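Putative Scyalone Dehydratase (Novosphingobium aromaticivorans DSM 12444, PDB 3EF8) is of unknown function but is probably a lyase of the NTF2-like superfamily related to scytalone dehydratase. Local coordinates at residues E14-D19 / D114-V119. Numbering follows the deposited sequence.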
loop_
_atom_site.group_PDB
_atom_site.type_symbol
_atom_site.label_atom_id
_atom_site.label_comp_id
_atom_site.label_asym_id
_atom_site.label_seq_id
_atom_site.Cartn_x
_atom_site.Cartn_y
_atom_site.Cartn_z
ATOM N N GLU A 14 12.038 5.990 -0.759
ATOM C CA GLU A 14 10.590 5.729 -0.927
ATOM C C GLU A 14 9.972 6.880 -1.711
ATOM O O GLU A 14 9.187 6.643 -2.666
ATOM C CB GLU A 14 9.928 5.595 0.423
ATOM C CG GLU A 14 10.242 4.288 1.132
ATOM C CD GLU A 14 9.770 4.158 2.534
ATOM O OE1 GLU A 14 9.506 5.189 3.180
ATOM O OE2 GLU A 14 9.725 2.991 3.019
ATOM N N ARG A 15 10.291 8.125 -1.344
ATOM C CA ARG A 15 9.790 9.279 -2.082
ATOM C C ARG A 15 10.105 9.193 -3.578
ATOM O O ARG A 15 9.254 9.508 -4.433
ATOM C CB ARG A 15 10.336 10.591 -1.473
ATOM C CG ARG A 15 9.971 11.850 -2.198
ATOM C CD ARG A 15 8.462 11.954 -2.439
ATOM N NE ARG A 15 8.092 13.235 -3.023
ATOM C CZ ARG A 15 7.900 14.358 -2.332
ATOM N NH1 ARG A 15 8.011 14.401 -1.010
ATOM N NH2 ARG A 15 7.593 15.453 -3.009
HETATM N N MSE A 16 11.327 8.797 -3.903
HETATM C CA MSE A 16 11.721 8.709 -5.319
HETATM C C MSE A 16 10.884 7.663 -6.010
HETATM O O MSE A 16 10.404 7.874 -7.142
HETATM C CB MSE A 16 13.225 8.428 -5.426
HETATM C CG MSE A 16 13.757 8.396 -6.806
HETATM SE SE MSE A 16 13.451 6.743 -7.781
HETATM C CE MSE A 16 14.913 5.686 -6.929
HETATM N N MSE A 17 10.671 6.531 -5.343
HETATM C CA MSE A 17 9.888 5.445 -5.924
HETATM C C MSE A 17 8.441 5.895 -6.173
HETATM O O MSE A 17 7.825 5.500 -7.172
HETATM C CB MSE A 17 9.927 4.205 -5.053
HETATM C CG MSE A 17 11.379 3.643 -4.900
HETATM SE SE MSE A 17 11.505 2.235 -3.640
HETATM C CE MSE A 17 10.490 0.805 -4.502
ATOM N N PHE A 18 7.929 6.702 -5.264
ATOM C CA PHE A 18 6.576 7.223 -5.384
ATOM C C PHE A 18 6.504 8.276 -6.441
ATOM O O PHE A 18 5.529 8.356 -7.218
ATOM C CB PHE A 18 6.065 7.771 -4.064
ATOM C CG PHE A 18 6.045 6.761 -2.939
ATOM C CD1 PHE A 18 5.914 5.394 -3.192
ATOM C CD2 PHE A 18 6.141 7.180 -1.623
ATOM C CE1 PHE A 18 5.902 4.451 -2.134
ATOM C CE2 PHE A 18 6.111 6.275 -0.581
ATOM C CZ PHE A 18 6.015 4.914 -0.826
ATOM N N ASP A 19 7.514 9.122 -6.522
ATOM C CA ASP A 19 7.558 10.104 -7.603
ATOM C C ASP A 19 7.581 9.411 -8.942
ATOM O O ASP A 19 6.935 9.821 -9.918
ATOM C CB ASP A 19 8.825 10.964 -7.511
ATOM C CG ASP A 19 8.782 11.985 -6.384
ATOM O OD1 ASP A 19 7.703 12.331 -5.831
ATOM O OD2 ASP A 19 9.883 12.497 -6.035
ATOM N N ASP A 114 15.235 -3.838 -6.905
ATOM C CA ASP A 114 15.917 -2.672 -7.381
ATOM C C ASP A 114 17.247 -2.438 -6.682
ATOM O O ASP A 114 17.445 -2.849 -5.534
ATOM C CB ASP A 114 15.037 -1.422 -7.114
ATOM C CG ASP A 114 13.657 -1.466 -7.788
ATOM O OD1 ASP A 114 13.552 -1.955 -8.945
ATOM O OD2 ASP A 114 12.700 -0.952 -7.133
ATOM N N THR A 115 18.172 -1.811 -7.402
ATOM C CA THR A 115 19.316 -1.146 -6.797
ATOM C C THR A 115 19.243 0.317 -7.167
ATOM O O THR A 115 19.097 0.671 -8.369
ATOM C CB THR A 115 20.656 -1.754 -7.287
ATOM O OG1 THR A 115 20.703 -3.133 -6.891
ATOM C CG2 THR A 115 21.884 -0.971 -6.707
ATOM N N VAL A 116 19.278 1.135 -6.131
ATOM C CA VAL A 116 19.246 2.572 -6.210
ATOM C C VAL A 116 20.594 3.147 -5.730
ATOM O O VAL A 116 21.278 2.586 -4.865
ATOM C CB VAL A 116 18.030 3.156 -5.431
ATOM C CG1 VAL A 116 16.727 2.637 -6.073
ATOM C CG2 VAL A 116 18.099 2.832 -3.969
ATOM N N VAL A 117 20.980 4.251 -6.350
ATOM C CA VAL A 117 22.219 4.949 -6.011
ATOM C C VAL A 117 21.936 6.410 -5.846
ATOM O O VAL A 117 21.076 6.954 -6.504
ATOM C CB VAL A 117 23.310 4.713 -7.103
ATOM C CG1 VAL A 117 23.735 3.242 -7.115
ATOM C CG2 VAL A 117 22.794 5.172 -8.487
ATOM N N LYS A 118 22.688 7.057 -4.964
ATOM C CA LYS A 118 22.511 8.468 -4.701
ATOM C C LYS A 118 23.578 9.273 -5.404
ATOM O O LYS A 118 24.775 9.076 -5.188
ATOM C CB LYS A 118 22.515 8.768 -3.221
ATOM C CG LYS A 118 21.849 10.053 -2.855
ATOM C CD LYS A 118 22.048 10.419 -1.393
ATOM C CE LYS A 118 21.328 11.727 -1.041
ATOM N NZ LYS A 118 21.599 12.221 0.344
ATOM N N VAL A 119 23.113 10.173 -6.247
ATOM C CA VAL A 119 24.015 10.992 -7.065
ATOM C C VAL A 119 23.626 12.451 -6.967
ATOM O O VAL A 119 22.497 12.812 -7.227
ATOM C CB VAL A 119 24.025 10.497 -8.491
ATOM C CG1 VAL A 119 24.640 9.107 -8.558
ATOM C CG2 VAL A 119 22.665 10.459 -9.112
#
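Met16, a selenomethionine, lays its terminal methyl against one branch of Val116, CE to CG1 at 3.6 Å, joining helix 3-25 to strand 106-119. This is the packing of the NTF2-like (SnoaL) fold, in which a long N-terminal helix lies across a curved mixed sheet. CG of Met16 stands anti to the backbone N (chi1 -177°), and the bends at chi2 and chi3 run the selenium roughly along the strand toward its Asp114 end, then turn the methyl across toward Val116; the two side chains pass alongside each other, pointing opposite ways. Phe125 of strand 122-136 touches both Met16 and Val116, while Ala87 of strand 86-99 packs on Val116, so the pair is buried among three neighbouring strands.

One residue further along the helix, Met17 reaches toward Asp114, which points back from the strand. Its chain runs extended through chi2 (172°) and bends only at the last torsion, which swings CE toward the carboxylate, 3.9 Å from Asp114 OD2. The contact is a van der Waals one, without a hydrogen bond, and the same methionine also packs on Val89 and Ser91 of strand 86-99. The carboxylate finds its polar partner in Arg128 on the adjacent strand, whose NH2 forms a salt bridge to OD2.

The outer side of the helix faces a second subunit, where Arg90 of that subunit forms a salt bridge to Asp19 OD1. Arg15 NE bonds to the same oxygen at 3.0 Å, nearly in its own guanidinium plane, meeting Asp19 OD1 on the syn side and 26° out of the carboxylate plane.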